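Local coordinates for protein cyclopenase asqI (Emericella nidulans, PDB 5YY3) that catalyses, as a zinc-dependent cyclopenase of the tyrosinase family, the conversion of 4'-methoxycyclopenine into 4'-methoxyviridicatin with loss of methyl isocyanate in aspoquinolone biosynthesis, at residues R492-A497 with W507-R512; F573-I578 with T637-K642; Y271-P276 with N283-R288. All blocks are in the same frame, centred on the assembly; numbering follows the deposited sequence.

Interaction 1 of 3, residues R492-A497 with W507-R512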
loop_
_atom_site.group_PDB
_atom_site.type_symbol
_atom_site.label_atom_id
_atom_site.label_comp_id
_atom_site.label_asym_id
_atom_site.label_seq_id
_atom_site.Cartn_x
_atom_site.Cartn_y
_atom_site.Cartn_z
ATOM N N ARG A 492 33.449 -0.456 -24.397
ATOM C CA ARG A 492 32.225 0.271 -24.098
ATOM C C ARG A 492 31.321 -0.537 -23.176
ATOM O O ARG A 492 30.839 -1.613 -23.552
ATOM C CB ARG A 492 31.485 0.620 -25.390
ATOM C CG ARG A 492 32.353 1.329 -26.397
ATOM C CD ARG A 492 31.654 1.442 -27.724
ATOM N NE ARG A 492 32.477 2.180 -28.665
ATOM C CZ ARG A 492 32.410 3.489 -28.843
ATOM N NH1 ARG A 492 31.534 4.204 -28.151
ATOM N NH2 ARG A 492 33.213 4.077 -29.718
ATOM N N LEU A 493 31.091 -0.011 -21.979
ATOM C CA LEU A 493 30.326 -0.721 -20.957
ATOM C C LEU A 493 28.926 -0.133 -20.725
ATOM O O LEU A 493 28.772 1.072 -20.474
ATOM C CB LEU A 493 31.092 -0.724 -19.632
ATOM C CG LEU A 493 30.328 -1.247 -18.412
ATOM C CD1 LEU A 493 30.167 -2.740 -18.454
ATOM C CD2 LEU A 493 30.987 -0.807 -17.120
ATOM N N PHE A 494 27.924 -1.010 -20.804
ATOM C CA PHE A 494 26.532 -0.684 -20.537
ATOM C C PHE A 494 25.930 -1.673 -19.531
ATOM O O PHE A 494 26.357 -2.838 -19.451
ATOM C CB PHE A 494 25.706 -0.720 -21.827
ATOM C CG PHE A 494 26.022 0.385 -22.812
ATOM C CD1 PHE A 494 27.120 0.290 -23.661
ATOM C CD2 PHE A 494 25.178 1.491 -22.931
ATOM C CE1 PHE A 494 27.400 1.291 -24.586
ATOM C CE2 PHE A 494 25.442 2.498 -23.857
ATOM C CZ PHE A 494 26.558 2.401 -24.690
ATOM N N ILE A 495 24.939 -1.215 -18.766
ATOM C CA ILE A 495 24.124 -2.114 -17.953
ATOM C C ILE A 495 22.644 -1.897 -18.233
ATOM O O ILE A 495 22.235 -0.865 -18.763
ATOM C CB ILE A 495 24.371 -1.937 -16.438
ATOM C CG1 ILE A 495 23.870 -0.557 -15.962
ATOM C CG2 ILE A 495 25.857 -2.214 -16.091
ATOM C CD1 ILE A 495 24.073 -0.305 -14.465
ATOM N N ALA A 496 21.844 -2.890 -17.870
ATOM C CA ALA A 496 20.412 -2.845 -18.072
ATOM C C ALA A 496 19.749 -3.723 -17.023
ATOM O O ALA A 496 20.252 -4.800 -16.707
ATOM C CB ALA A 496 20.050 -3.301 -19.462
ATOM N N ALA A 497 18.655 -3.231 -16.446
ATOM C CA ALA A 497 17.784 -4.068 -15.629
ATOM C C ALA A 497 17.428 -5.301 -16.452
ATOM O O ALA A 497 17.062 -5.176 -17.625
ATOM C CB ALA A 497 16.509 -3.294 -15.204
ATOM N N TRP A 507 19.353 0.415 -22.203
ATOM C CA TRP A 507 20.723 0.219 -21.805
ATOM C C TRP A 507 21.320 1.531 -21.334
ATOM O O TRP A 507 21.231 2.557 -22.015
ATOM C CB TRP A 507 21.529 -0.397 -22.949
ATOM C CG TRP A 507 21.234 -1.841 -23.061
ATOM C CD1 TRP A 507 20.233 -2.424 -23.798
ATOM C CD2 TRP A 507 21.905 -2.909 -22.377
ATOM N NE1 TRP A 507 20.258 -3.791 -23.629
ATOM C CE2 TRP A 507 21.275 -4.114 -22.762
ATOM C CE3 TRP A 507 22.989 -2.967 -21.492
ATOM C CZ2 TRP A 507 21.687 -5.359 -22.287
ATOM C CZ3 TRP A 507 23.398 -4.214 -21.013
ATOM C CH2 TRP A 507 22.748 -5.389 -21.413
ATOM N N ILE A 508 21.910 1.471 -20.147
ATOM C CA ILE A 508 22.530 2.605 -19.471
ATOM C C ILE A 508 24.056 2.590 -19.657
ATOM O O ILE A 508 24.711 1.593 -19.330
ATOM C CB ILE A 508 22.222 2.564 -17.970
ATOM C CG1 ILE A 508 20.718 2.674 -17.713
ATOM C CG2 ILE A 508 23.026 3.615 -17.223
ATOM C CD1 ILE A 508 20.335 2.426 -16.258
ATOM N N GLU A 509 24.626 3.683 -20.169
ATOM C CA GLU A 509 26.061 3.744 -20.386
ATOM C C GLU A 509 26.789 3.956 -19.070
ATOM O O GLU A 509 26.446 4.846 -18.302
ATOM C CB GLU A 509 26.432 4.853 -21.382
ATOM C CG GLU A 509 27.898 4.741 -21.877
ATOM C CD GLU A 509 28.391 5.972 -22.627
ATOM O OE1 GLU A 509 27.578 6.883 -22.848
ATOM O OE2 GLU A 509 29.599 6.038 -22.986
ATOM N N MET A 510 27.812 3.144 -18.820
ATOM C CA MET A 510 28.528 3.176 -17.552
ATOM C C MET A 510 29.998 3.558 -17.724
ATOM O O MET A 510 30.645 4.057 -16.789
ATOM C CB MET A 510 28.410 1.815 -16.860
ATOM C CG MET A 510 26.967 1.478 -16.437
ATOM S SD MET A 510 26.330 2.681 -15.236
ATOM C CE MET A 510 27.282 2.190 -13.797
ATOM N N ASP A 511 30.528 3.338 -18.924
ATOM C CA ASP A 511 31.938 3.626 -19.161
ATOM C C ASP A 511 32.331 3.446 -20.614
ATOM O O ASP A 511 31.685 2.708 -21.369
ATOM C CB ASP A 511 32.833 2.732 -18.298
ATOM C CG ASP A 511 34.150 3.400 -17.938
ATOM O OD1 ASP A 511 34.437 4.496 -18.477
ATOM O OD2 ASP A 511 34.895 2.829 -17.112
ATOM N N ARG A 512 33.412 4.130 -20.973
ATOM C CA ARG A 512 34.055 4.033 -22.283
ATOM C C ARG A 512 35.553 4.187 -22.061
ATOM O O ARG A 512 35.988 5.213 -21.532
ATOM C CB ARG A 512 33.548 5.112 -23.234
ATOM C CG ARG A 512 33.857 4.828 -24.676
ATOM C CD ARG A 512 34.024 6.105 -25.475
ATOM N NE ARG A 512 32.868 6.994 -25.371
ATOM C CZ ARG A 512 32.947 8.291 -25.086
ATOM N NH1 ARG A 512 34.131 8.856 -24.881
ATOM N NH2 ARG A 512 31.843 9.022 -25.015
#
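A classic beta bulge interrupts the antiparallel hairpin formed by residues 492-497 and 507-512: Met510 and Asp511 together face Leu493. The evidence is the carbonyl of Leu493, whose O accepts two N-H groups from the same face of its plane, Met510 N at 2.8 Å and Asp511 N at a longer 3.3 Å, the first nearly straight (166°) and the second bent to 145°. Beyond the bulge the register has moved by one residue, and Ile495 and Ile508 form a regular hydrogen-bonded pair, Ile508 N reaching Ile495 O at 2.7 Å.

On the face carrying Leu493 and Ile495, Met510, at the bulge, packs against both. Its CG, anti to the carbonyl carbon, comes 3.7 Å from Ile495 CG1, and the bend at chi2 sets SD against Ile495 CD1, while Met510 CB meets Leu493 CD2. The other face carries Phe494, which receives Glu509 CG over one side of its ring, 4.2 Å from the centroid and toward the rim. Trp507 lies near the hairpin turn; Ala496 CB sits squarely over its six-membered ring, 3.4 Å from the centroid and only 10° off the normal, a tight CH-pi contact. Phe606 stacks on the same indole and meets Phe494 edge-to-face, and Trp507 NE1 bonds to Met501 O.

At the far end Arg492 and Arg512 run side by side, NH1 of Arg492 lying 4.2 Å from NE of Arg512. Salt bridges from Arg492 to Asp598 and Asp582 probably offset this proximity of like charges. The whole is a bulged beta hairpin within the Ig-like domain of the hemocyanin fold, its Ile508 and Met510 side chains resting on helix 210-231.

Interaction 2 of 3, residues F573-I578 with T637-K642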
loop_
_atom_site.group_PDB
_atom_site.type_symbol
_atom_site.label_atom_id
_atom_site.label_comp_id
_atom_site.label_asym_id
_atom_site.label_seq_id
_atom_site.Cartn_x
_atom_site.Cartn_y
_atom_site.Cartn_z
ATOM N N PHE A 573 20.852 -7.336 -12.784
ATOM C CA PHE A 573 21.165 -6.509 -13.946
ATOM C C PHE A 573 22.068 -7.283 -14.892
ATOM O O PHE A 573 22.643 -8.296 -14.519
ATOM C CB PHE A 573 21.845 -5.205 -13.526
ATOM C CG PHE A 573 20.902 -4.175 -12.973
ATOM C CD1 PHE A 573 20.270 -4.377 -11.750
ATOM C CD2 PHE A 573 20.668 -2.990 -13.659
ATOM C CE1 PHE A 573 19.402 -3.423 -11.222
ATOM C CE2 PHE A 573 19.801 -2.036 -13.140
ATOM C CZ PHE A 573 19.159 -2.260 -11.906
ATOM N N VAL A 574 22.198 -6.810 -16.121
ATOM C CA VAL A 574 23.146 -7.414 -17.045
ATOM C C VAL A 574 24.194 -6.380 -17.440
ATOM O O VAL A 574 23.858 -5.221 -17.708
ATOM C CB VAL A 574 22.442 -7.956 -18.305
ATOM C CG1 VAL A 574 23.467 -8.464 -19.321
ATOM C CG2 VAL A 574 21.458 -9.058 -17.924
ATOM N N ALA A 575 25.458 -6.786 -17.435
ATOM C CA ALA A 575 26.535 -5.935 -17.921
ATOM C C ALA A 575 26.907 -6.361 -19.326
ATOM O O ALA A 575 26.929 -7.543 -19.634
ATOM C CB ALA A 575 27.736 -6.000 -17.016
ATOM N N PHE A 576 27.187 -5.377 -20.171
ATOM C CA PHE A 576 27.492 -5.591 -21.571
ATOM C C PHE A 576 28.766 -4.828 -21.899
ATOM O O PHE A 576 28.925 -3.673 -21.494
ATOM C CB PHE A 576 26.316 -5.126 -22.445
ATOM C CG PHE A 576 26.672 -4.865 -23.884
ATOM C CD1 PHE A 576 27.156 -3.625 -24.282
ATOM C CD2 PHE A 576 26.476 -5.842 -24.847
ATOM C CE1 PHE A 576 27.456 -3.371 -25.597
ATOM C CE2 PHE A 576 26.780 -5.593 -26.177
ATOM C CZ PHE A 576 27.270 -4.362 -26.551
ATOM N N CYS A 577 29.676 -5.477 -22.617
ATOM C CA CYS A 577 30.909 -4.832 -23.012
ATOM C C CYS A 577 31.203 -5.173 -24.464
ATOM O O CYS A 577 31.221 -6.343 -24.862
ATOM C CB CYS A 577 32.078 -5.247 -22.108
ATOM S SG CYS A 577 33.556 -4.185 -22.367
ATOM N N ILE A 578 31.399 -4.141 -25.268
ATOM C CA ILE A 578 31.776 -4.339 -26.657
ATOM C C ILE A 578 33.146 -3.693 -26.893
ATOM O O ILE A 578 33.464 -2.646 -26.315
ATOM C CB ILE A 578 30.697 -3.767 -27.634
ATOM C CG1 ILE A 578 31.093 -4.002 -29.097
ATOM C CG2 ILE A 578 30.433 -2.290 -27.386
ATOM C CD1 ILE A 578 29.993 -3.633 -30.083
ATOM N N THR A 637 30.936 -9.263 -24.835
ATOM C CA THR A 637 30.721 -10.189 -23.737
ATOM C C THR A 637 29.714 -9.587 -22.759
ATOM O O THR A 637 29.464 -8.379 -22.769
ATOM C CB THR A 637 32.031 -10.527 -23.017
ATOM O OG1 THR A 637 31.858 -11.730 -22.249
ATOM C CG2 THR A 637 32.466 -9.382 -22.107
ATOM N N SER A 638 29.119 -10.431 -21.928
ATOM C CA SER A 638 28.105 -9.960 -20.996
ATOM C C SER A 638 28.061 -10.862 -19.793
ATOM O O SER A 638 28.493 -12.018 -19.850
ATOM C CB SER A 638 26.724 -9.886 -21.661
ATOM O OG SER A 638 26.243 -11.175 -21.962
ATOM N N THR A 639 27.548 -10.323 -18.695
ATOM C CA THR A 639 27.561 -11.032 -17.435
ATOM C C THR A 639 26.463 -10.475 -16.541
ATOM O O THR A 639 26.115 -9.299 -16.634
ATOM C CB THR A 639 28.940 -10.920 -16.749
ATOM O OG1 THR A 639 29.019 -11.852 -15.665
ATOM C CG2 THR A 639 29.146 -9.528 -16.201
ATOM N N THR A 640 25.897 -11.317 -15.688
ATOM C CA THR A 640 24.856 -10.846 -14.782
ATOM C C THR A 640 25.498 -10.404 -13.464
ATOM O O THR A 640 26.541 -10.901 -13.083
ATOM C CB THR A 640 23.778 -11.931 -14.544
ATOM O OG1 THR A 640 23.360 -12.461 -15.805
ATOM C CG2 THR A 640 22.535 -11.336 -13.861
ATOM N N PHE A 641 24.896 -9.426 -12.800
ATOM C CA PHE A 641 25.305 -9.025 -11.461
ATOM C C PHE A 641 24.067 -8.527 -10.737
ATOM O O PHE A 641 23.020 -8.344 -11.341
ATOM C CB PHE A 641 26.389 -7.941 -11.487
ATOM C CG PHE A 641 25.920 -6.611 -12.034
ATOM C CD1 PHE A 641 25.767 -6.424 -13.401
ATOM C CD2 PHE A 641 25.659 -5.543 -11.188
ATOM C CE1 PHE A 641 25.344 -5.203 -13.910
ATOM C CE2 PHE A 641 25.250 -4.322 -11.697
ATOM C CZ PHE A 641 25.094 -4.158 -13.055
ATOM N N LYS A 642 24.191 -8.299 -9.442
ATOM C CA LYS A 642 23.053 -7.855 -8.680
ATOM C C LYS A 642 23.400 -6.592 -7.912
ATOM O O LYS A 642 24.510 -6.440 -7.389
ATOM C CB LYS A 642 22.581 -8.957 -7.722
ATOM C CG LYS A 642 21.926 -10.163 -8.416
ATOM C CD LYS A 642 21.331 -11.126 -7.377
ATOM C CE LYS A 642 21.054 -12.504 -7.950
ATOM N NZ LYS A 642 20.274 -13.349 -6.992
#
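Phe573 CB presses on one face of the Phe641 ring, and this is the main side-chain contact between strands 573-578 and 637-642. The CB atom stands 3.8 Å from the ring centroid, 27° off the normal, and is displaced toward the rim, with Phe641 CZ nearest at 3.4 Å. Two different first torsions account for it. Phe641 sets its CG between its own backbone N and carbonyl carbon (chi1 67°), which folds the ring back over the partner strand; Phe573 sets CG opposite its carbonyl carbon, beside the backbone N, and carries its ring away from that strand. The two rings meet obliquely, centroids 5.9 Å apart and planes 35° apart. The folded ring also extends to Ala575, whose CB lies 4.0 Å from Phe641 CE1 and whose backbone N is at the ring edge, in plane.

On the sheet face that carries Phe573, Ala575 and Phe641, smaller side chains follow. Thr639 and Thr637 both place OG1 anti to the backbone N, leaving each CG2 to meet a partner: Thr639 CG2 is 3.9 Å from Ala575 CB, and Thr637 CG2 lies near Cys577 CB. On the face of Val574 and Phe576, Thr640 points CG2 at Phe573 O, while Ser638 OG turns to Ile627 O.

Six backbone hydrogen bonds keep the antiparallel register regular, with none of the slippage a bulge would bring. Strand 571-580 lies between strands 636-644 and 487-497, bonding to the latter through Val574, Phe576 and Ile578. Leu427 of strand 422-431 packs on Ala575, Thr637 and Thr639, Ile495 of strand 487-497 touches Phe641, and Lys642 bonds by its backbone to Gly442 and Ile444, bringing in strand 443-449.

Interaction 3 of 3, residues Y271-P276 with N283-R288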
loop_
_atom_site.group_PDB
_atom_site.type_symbol
_atom_site.label_atom_id
_atom_site.label_comp_id
_atom_site.label_asym_id
_atom_site.label_seq_id
_atom_site.Cartn_x
_atom_site.Cartn_y
_atom_site.Cartn_z
ATOM N N TYR A 271 -2.830 24.199 -21.617
ATOM C CA TYR A 271 -3.942 25.001 -22.092
ATOM C C TYR A 271 -4.067 24.745 -23.568
ATOM O O TYR A 271 -3.055 24.762 -24.289
ATOM C CB TYR A 271 -3.730 26.483 -21.816
ATOM C CG TYR A 271 -3.925 26.837 -20.369
ATOM C CD1 TYR A 271 -2.872 26.757 -19.470
ATOM C CD2 TYR A 271 -5.177 27.239 -19.892
ATOM C CE1 TYR A 271 -3.052 27.077 -18.130
ATOM C CE2 TYR A 271 -5.373 27.552 -18.553
ATOM C CZ TYR A 271 -4.311 27.475 -17.677
ATOM O OH TYR A 271 -4.502 27.793 -16.349
ATOM N N SER A 272 -5.297 24.484 -24.009
ATOM C CA SER A 272 -5.616 24.337 -25.429
ATOM C C SER A 272 -5.070 25.483 -26.257
ATOM O O SER A 272 -4.379 25.263 -27.256
ATOM C CB SER A 272 -7.127 24.247 -25.641
ATOM O OG SER A 272 -7.574 22.921 -25.458
ATOM N N ILE A 273 -5.391 26.710 -25.851
ATOM C CA ILE A 273 -4.915 27.870 -26.581
ATOM C C ILE A 273 -3.860 28.582 -25.754
ATOM O O ILE A 273 -2.689 28.589 -26.122
ATOM C CB ILE A 273 -6.082 28.822 -26.971
ATOM C CG1 ILE A 273 -6.861 28.225 -28.145
ATOM C CG2 ILE A 273 -5.547 30.163 -27.455
ATOM C CD1 ILE A 273 -7.923 27.276 -27.772
ATOM N N ARG A 274 -4.249 29.146 -24.618
ATOM C CA ARG A 274 -3.283 29.874 -23.799
ATOM C C ARG A 274 -3.786 29.997 -22.370
ATOM O O ARG A 274 -4.961 29.748 -22.112
ATOM C CB ARG A 274 -3.000 31.264 -24.394
ATOM C CG ARG A 274 -3.984 32.350 -23.936
ATOM C CD ARG A 274 -3.406 33.757 -24.080
ATOM N NE ARG A 274 -2.120 33.911 -23.392
ATOM C CZ ARG A 274 -0.996 34.316 -23.987
ATOM N NH1 ARG A 274 -0.990 34.624 -25.281
ATOM N NH2 ARG A 274 0.126 34.423 -23.289
ATOM N N ASN A 275 -2.893 30.353 -21.447
ATOM C CA ASN A 275 -3.301 30.719 -20.095
ATOM C C ASN A 275 -3.847 32.152 -20.124
ATOM O O ASN A 275 -3.099 33.092 -20.416
ATOM C CB ASN A 275 -2.120 30.602 -19.132
ATOM C CG ASN A 275 -2.528 30.706 -17.675
ATOM O OD1 ASN A 275 -3.534 31.327 -17.340
ATOM N ND2 ASN A 275 -1.734 30.090 -16.791
ATOM N N PRO A 276 -5.157 32.319 -19.838
ATOM C CA PRO A 276 -5.840 33.627 -19.865
ATOM C C PRO A 276 -5.200 34.596 -18.887
ATOM O O PRO A 276 -5.094 35.789 -19.145
ATOM C CB PRO A 276 -7.270 33.303 -19.422
ATOM C CG PRO A 276 -7.399 31.842 -19.468
ATOM C CD PRO A 276 -6.045 31.234 -19.388
ATOM N N ASN A 283 4.691 35.149 -22.579
ATOM C CA ASN A 283 4.233 33.918 -23.195
ATOM C C ASN A 283 3.506 34.148 -24.503
ATOM O O ASN A 283 2.388 34.665 -24.504
ATOM C CB ASN A 283 3.299 33.197 -22.215
ATOM C CG ASN A 283 2.967 31.788 -22.641
ATOM O OD1 ASN A 283 3.831 31.051 -23.119
ATOM N ND2 ASN A 283 1.697 31.412 -22.494
ATOM N N VAL A 284 4.118 33.763 -25.615
ATOM C CA VAL A 284 3.443 33.874 -26.909
ATOM C C VAL A 284 2.407 32.764 -26.992
ATOM O O VAL A 284 2.656 31.655 -26.540
ATOM C CB VAL A 284 4.441 33.789 -28.102
ATOM C CG1 VAL A 284 3.694 33.598 -29.432
ATOM C CG2 VAL A 284 5.308 35.032 -28.149
ATOM N N THR A 285 1.230 33.072 -27.524
ATOM C CA THR A 285 0.180 32.070 -27.644
ATOM C C THR A 285 0.627 30.992 -28.635
ATOM O O THR A 285 0.823 31.272 -29.816
ATOM C CB THR A 285 -1.171 32.701 -28.099
ATOM O OG1 THR A 285 -1.690 33.545 -27.060
ATOM C CG2 THR A 285 -2.208 31.621 -28.426
ATOM N N ILE A 286 0.822 29.772 -28.138
ATOM C CA ILE A 286 1.080 28.612 -28.989
ATOM C C ILE A 286 0.056 27.538 -28.659
ATOM O O ILE A 286 0.232 26.780 -27.714
ATOM C CB ILE A 286 2.497 28.023 -28.804
ATOM C CG1 ILE A 286 3.558 29.124 -28.792
ATOM C CG2 ILE A 286 2.799 27.009 -29.915
ATOM C CD1 ILE A 286 3.949 29.591 -30.168
ATOM N N PRO A 287 -1.036 27.477 -29.428
ATOM C CA PRO A 287 -2.074 26.512 -29.053
ATOM C C PRO A 287 -1.573 25.071 -29.166
ATOM O O PRO A 287 -0.685 24.781 -29.963
ATOM C CB PRO A 287 -3.215 26.804 -30.045
ATOM C CG PRO A 287 -2.603 27.585 -31.151
ATOM C CD PRO A 287 -1.385 28.269 -30.621
ATOM N N ARG A 288 -2.127 24.194 -28.339
ATOM C CA ARG A 288 -1.803 22.780 -28.373
ATOM C C ARG A 288 -1.785 22.216 -29.799
ATOM O O ARG A 288 -0.891 21.433 -30.159
ATOM C CB ARG A 288 -2.798 21.995 -27.519
ATOM C CG ARG A 288 -2.496 20.512 -27.484
ATOM C CD ARG A 288 -3.549 19.781 -26.676
ATOM N NE ARG A 288 -4.857 19.958 -27.288
ATOM C CZ ARG A 288 -5.969 20.268 -26.626
ATOM N NH1 ARG A 288 -5.945 20.429 -25.296
ATOM N NH2 ARG A 288 -7.108 20.406 -27.300
#
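The carbonyl oxygen of Asn283 takes a hydrogen bond from Arg274 NH2 at 2.6 Å, the shortest sound polar bond between residues 271-276 and 283-288. The bond is fairly straight (160° at the hydrogen), and the oxygen lies at the edge of the guanidinium, near its plane. A second bond fixes the rotation of the same group: Arg274 NE donates to Asn275 O at 3.2 Å, again in the guanidinium plane although well above the plane of that carbonyl. The arginine thus ties its own loop segment to the returning one. Its chain leaves with CG between the backbone N and carbonyl carbon (chi1 87°) and bends at chi3, which brings the guanidinium round to Asn283.

The Asn283 side chain runs antiparallel to that of Arg274, its amide plane 81° from the guanidinium, and ND2 is held by Glu365 of helix 355-367. Thr285, set roughly perpendicular to the Arg274 side chain, offers its methyl to the neighbouring residue, Thr285 CG2 lying 3.8 Å from Ile273 CG2 as the two side chains run together.

At the other end Arg288 N donates to Ser272 O at 2.7 Å. Pro287 CB touches the same oxygen, 3.4 Å from Ser272 O. The Arg288 chain extends and then bends at chi3, carrying the guanidinium back alongside Ser272: Ser272 CA lies over one face, toward the rim, and Ser272 OG is 3.0 Å from Arg288 NH1.

Ile273 and Arg274 also pack on Leu613 and Thr618 of a second subunit, so this surface region contributes to the assembly. Pro287 occupies the N-cap position of helix 288-304, and the arrangement is a non-regular loop folded back on itself at a helix N-terminus in the domain related to the copper-binding domain of hemocyanins, which here binds zinc.

In the fold
Interactions 1 and 2 are successive strand pairings of one sheet, their centres 9 Å apart. Strands 487-497 and 571-580 are neighbours: Phe494 O lies 2.8 Å from Phe576 N and Ala496 O 2.9 Å from Val574 N, both probable hydrogen bonds, and Trp507 CZ3 packs 3.4 Å from Phe576 CB. Interaction 3 lies in the hemocyanin-type metal-binding domain, on the opposite side of the chain's centre, with its centre about 40 Å from that of interaction 1 and about 47 Å from that of interaction 2. All three lie away from the zinc ligands His186, His190 and His218, although interaction 1 packs against helix 210-231, which carries His218.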